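D-mannose isomerase (Marinomonas mediterranea, PDB 5X32) catalyses the reversible isomerization of D-mannose to D-fructose, and less efficiently acts on D-lyxose, as a monomeric member of the N-acylglucosamine 2-epimerase family. Local coordinates at residues K285-D288 and G293-Y296. Sequence-based numbering, arbitrary orientation.
Sequences KAWD and GLHY
The carboxylate oxygen OD2 of D288 has two partners: H295 NE2 reaches it at 3.0 Å in a weak, bent hydrogen bond (144° at the hydrogen), and K309 NZ of strand 304-310 adds a salt bridge. D288 and H295 belong to a hairpin-like return of the chain in the helical (alpha/alpha) barrel of this epimerase family, where the end of helix 271-286 is tied to the loop leading into strand 297-298, a worked example of how a chain leaving a helix is closed on itself by a single bridge. That antiparallel bridge pairs W287 with L294, their CA atoms 4.5 Å apart. Two nearly straight backbone bonds frame it, H295 N to A286 O and D288 N to G293 O, each 2.9 Å; A286 O also receives a CA-H...O contact from L294. D288 turns CG away from its own N (chi1 -177°), which takes OD2 to the edge of the imidazole, the carboxylate and ring planes 45° apart. Meanwhile OD1 accepts the backbone N-H of K290, two residues on, which makes an Asx turn. W287 lays its indole over G293, whose CA sits 4.0 Å from the centroid of the six-membered ring in a CH-pi contact, while T339 and L340 of helix 331-347 touch the indole too. Cut back to an alanine, this position would probably leave the G293 backbone without its aromatic cover and open a gap toward helix 331-347. Next to the bridge, L294, anchored through its N to Q314, brings CD2 to within 3.7 Å of A286 CB.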
ATOM      1  N   LYS A 285      -7.266   8.337 -18.402  1.00 54.54           N
ATOM      2  CA  LYS A 285      -6.249   9.373 -18.516  1.00 54.45           C
ATOM      3  C   LYS A 285      -4.810   8.855 -18.562  1.00 55.37           C
ATOM      4  O   LYS A 285      -3.963   9.467 -19.213  1.00 56.73           O
ATOM      5  CB  LYS A 285      -6.369  10.395 -17.387  1.00 53.74           C
ATOM      6  CG  LYS A 285      -7.609  11.282 -17.469  1.00 59.51           C
ATOM      7  CD  LYS A 285      -7.446  12.420 -16.496  1.00 62.95           C
ATOM      8  CE  LYS A 285      -8.710  13.129 -16.133  1.00 60.87           C
ATOM      9  NZ  LYS A 285      -8.370  14.154 -15.096  1.00 66.79           N
ATOM     10  N   ALA A 286      -4.527   7.729 -17.908  1.00 55.95           N
ATOM     11  CA  ALA A 286      -3.130   7.368 -17.648  1.00 50.20           C
ATOM     12  C   ALA A 286      -2.630   6.172 -18.458  1.00 56.41           C
ATOM     13  O   ALA A 286      -1.418   5.888 -18.495  1.00 52.28           O
ATOM     14  CB  ALA A 286      -2.947   7.114 -16.179  1.00 48.16           C
ATOM     15  N   TRP A 287      -3.536   5.503 -19.160  1.00 50.51           N
ATOM     16  CA  TRP A 287      -3.114   4.339 -19.911  1.00 48.87           C
ATOM     17  C   TRP A 287      -2.357   4.765 -21.151  1.00 52.32           C
ATOM     18  O   TRP A 287      -2.801   5.617 -21.923  1.00 55.12           O
ATOM     19  CB  TRP A 287      -4.296   3.469 -20.294  1.00 52.40           C
ATOM     20  CG  TRP A 287      -3.885   2.246 -21.038  1.00 53.43           C
ATOM     21  CD1 TRP A 287      -3.908   2.059 -22.385  1.00 57.61           C
ATOM     22  CD2 TRP A 287      -3.365   1.043 -20.475  1.00 55.96           C
ATOM     23  NE1 TRP A 287      -3.457   0.801 -22.698  1.00 60.54           N
ATOM     24  CE2 TRP A 287      -3.105   0.158 -21.541  1.00 61.14           C
ATOM     25  CE3 TRP A 287      -3.088   0.624 -19.171  1.00 54.58           C
ATOM     26  CZ2 TRP A 287      -2.581  -1.128 -21.342  1.00 56.64           C
ATOM     27  CZ3 TRP A 287      -2.568  -0.653 -18.979  1.00 57.19           C
ATOM     28  CH2 TRP A 287      -2.324  -1.511 -20.056  1.00 55.30           C
ATOM     29  N   ASP A 288      -1.167   4.208 -21.287  1.00 56.61           N
ATOM     30  CA  ASP A 288      -0.300   4.468 -22.418  1.00 59.45           C
ATOM     31  C   ASP A 288      -0.742   3.566 -23.572  1.00 61.67           C
ATOM     32  O   ASP A 288      -0.370   2.395 -23.631  1.00 63.73           O
ATOM     33  CB  ASP A 288       1.150   4.240 -21.992  1.00 58.17           C
ATOM     34  CG  ASP A 288       2.146   4.551 -23.078  1.00 64.14           C
ATOM     35  OD1 ASP A 288       1.745   4.701 -24.256  1.00 64.81           O
ATOM     36  OD2 ASP A 288       3.346   4.697 -22.730  1.00 61.43           O
ATOM     37  N   GLY A 293       0.491   0.141 -20.090  1.00 55.15           N
ATOM     38  CA  GLY A 293       0.712   0.473 -18.695  1.00 47.62           C
ATOM     39  C   GLY A 293       0.231   1.863 -18.312  1.00 54.53           C
ATOM     40  O   GLY A 293       0.062   2.722 -19.166  1.00 55.20           O
ATOM     41  N   LEU A 294       0.055   2.104 -17.017  1.00 52.34           N
ATOM     42  CA  LEU A 294      -0.335   3.423 -16.551  1.00 51.03           C
ATOM     43  C   LEU A 294       0.850   4.292 -16.190  1.00 49.54           C
ATOM     44  O   LEU A 294       1.778   3.882 -15.478  1.00 54.33           O
ATOM     45  CB  LEU A 294      -1.261   3.343 -15.338  1.00 52.33           C
ATOM     46  CG  LEU A 294      -2.549   2.555 -15.523  1.00 53.66           C
ATOM     47  CD1 LEU A 294      -2.895   1.888 -14.228  1.00 44.44           C
ATOM     48  CD2 LEU A 294      -3.685   3.475 -16.026  1.00 53.79           C
ATOM     49  N   HIS A 295       0.812   5.496 -16.732  1.00 48.65           N
ATOM     50  CA  HIS A 295       1.724   6.558 -16.368  1.00 52.30           C
ATOM     51  C   HIS A 295       1.562   6.936 -14.906  1.00 52.47           C
ATOM     52  O   HIS A 295       0.551   6.621 -14.277  1.00 49.67           O
ATOM     53  CB  HIS A 295       1.499   7.759 -17.283  1.00 52.79           C
ATOM     54  CG  HIS A 295       1.815   7.470 -18.714  1.00 57.67           C
ATOM     55  ND1 HIS A 295       1.062   7.954 -19.758  1.00 60.50           N
ATOM     56  CD2 HIS A 295       2.815   6.745 -19.273  1.00 59.64           C
ATOM     57  CE1 HIS A 295       1.576   7.527 -20.899  1.00 63.85           C
ATOM     58  NE2 HIS A 295       2.642   6.796 -20.633  1.00 56.23           N
ATOM     59  N   TYR A 296       2.572   7.604 -14.366  1.00 52.97           N
ATOM     60  CA  TYR A 296       2.618   7.881 -12.942  1.00 58.09           C
ATOM     61  C   TYR A 296       1.741   9.050 -12.512  1.00 55.79           C
ATOM     62  O   TYR A 296       1.172   9.033 -11.430  1.00 60.05           O
ATOM     63  CB  TYR A 296       4.062   8.151 -12.536  1.00 57.19           C
ATOM     64  CG  TYR A 296       4.301   8.229 -11.052  1.00 52.90           C
ATOM     65  CD1 TYR A 296       3.916   7.193 -10.206  1.00 53.73           C
ATOM     66  CD2 TYR A 296       4.944   9.321 -10.505  1.00 49.66           C
ATOM     67  CE1 TYR A 296       4.172   7.248  -8.847  1.00 56.92           C
ATOM     68  CE2 TYR A 296       5.200   9.392  -9.155  1.00 60.96           C
ATOM     69  CZ  TYR A 296       4.810   8.360  -8.324  1.00 61.91           C
ATOM     70  OH  TYR A 296       5.075   8.453  -6.972  1.00 68.96           O
TER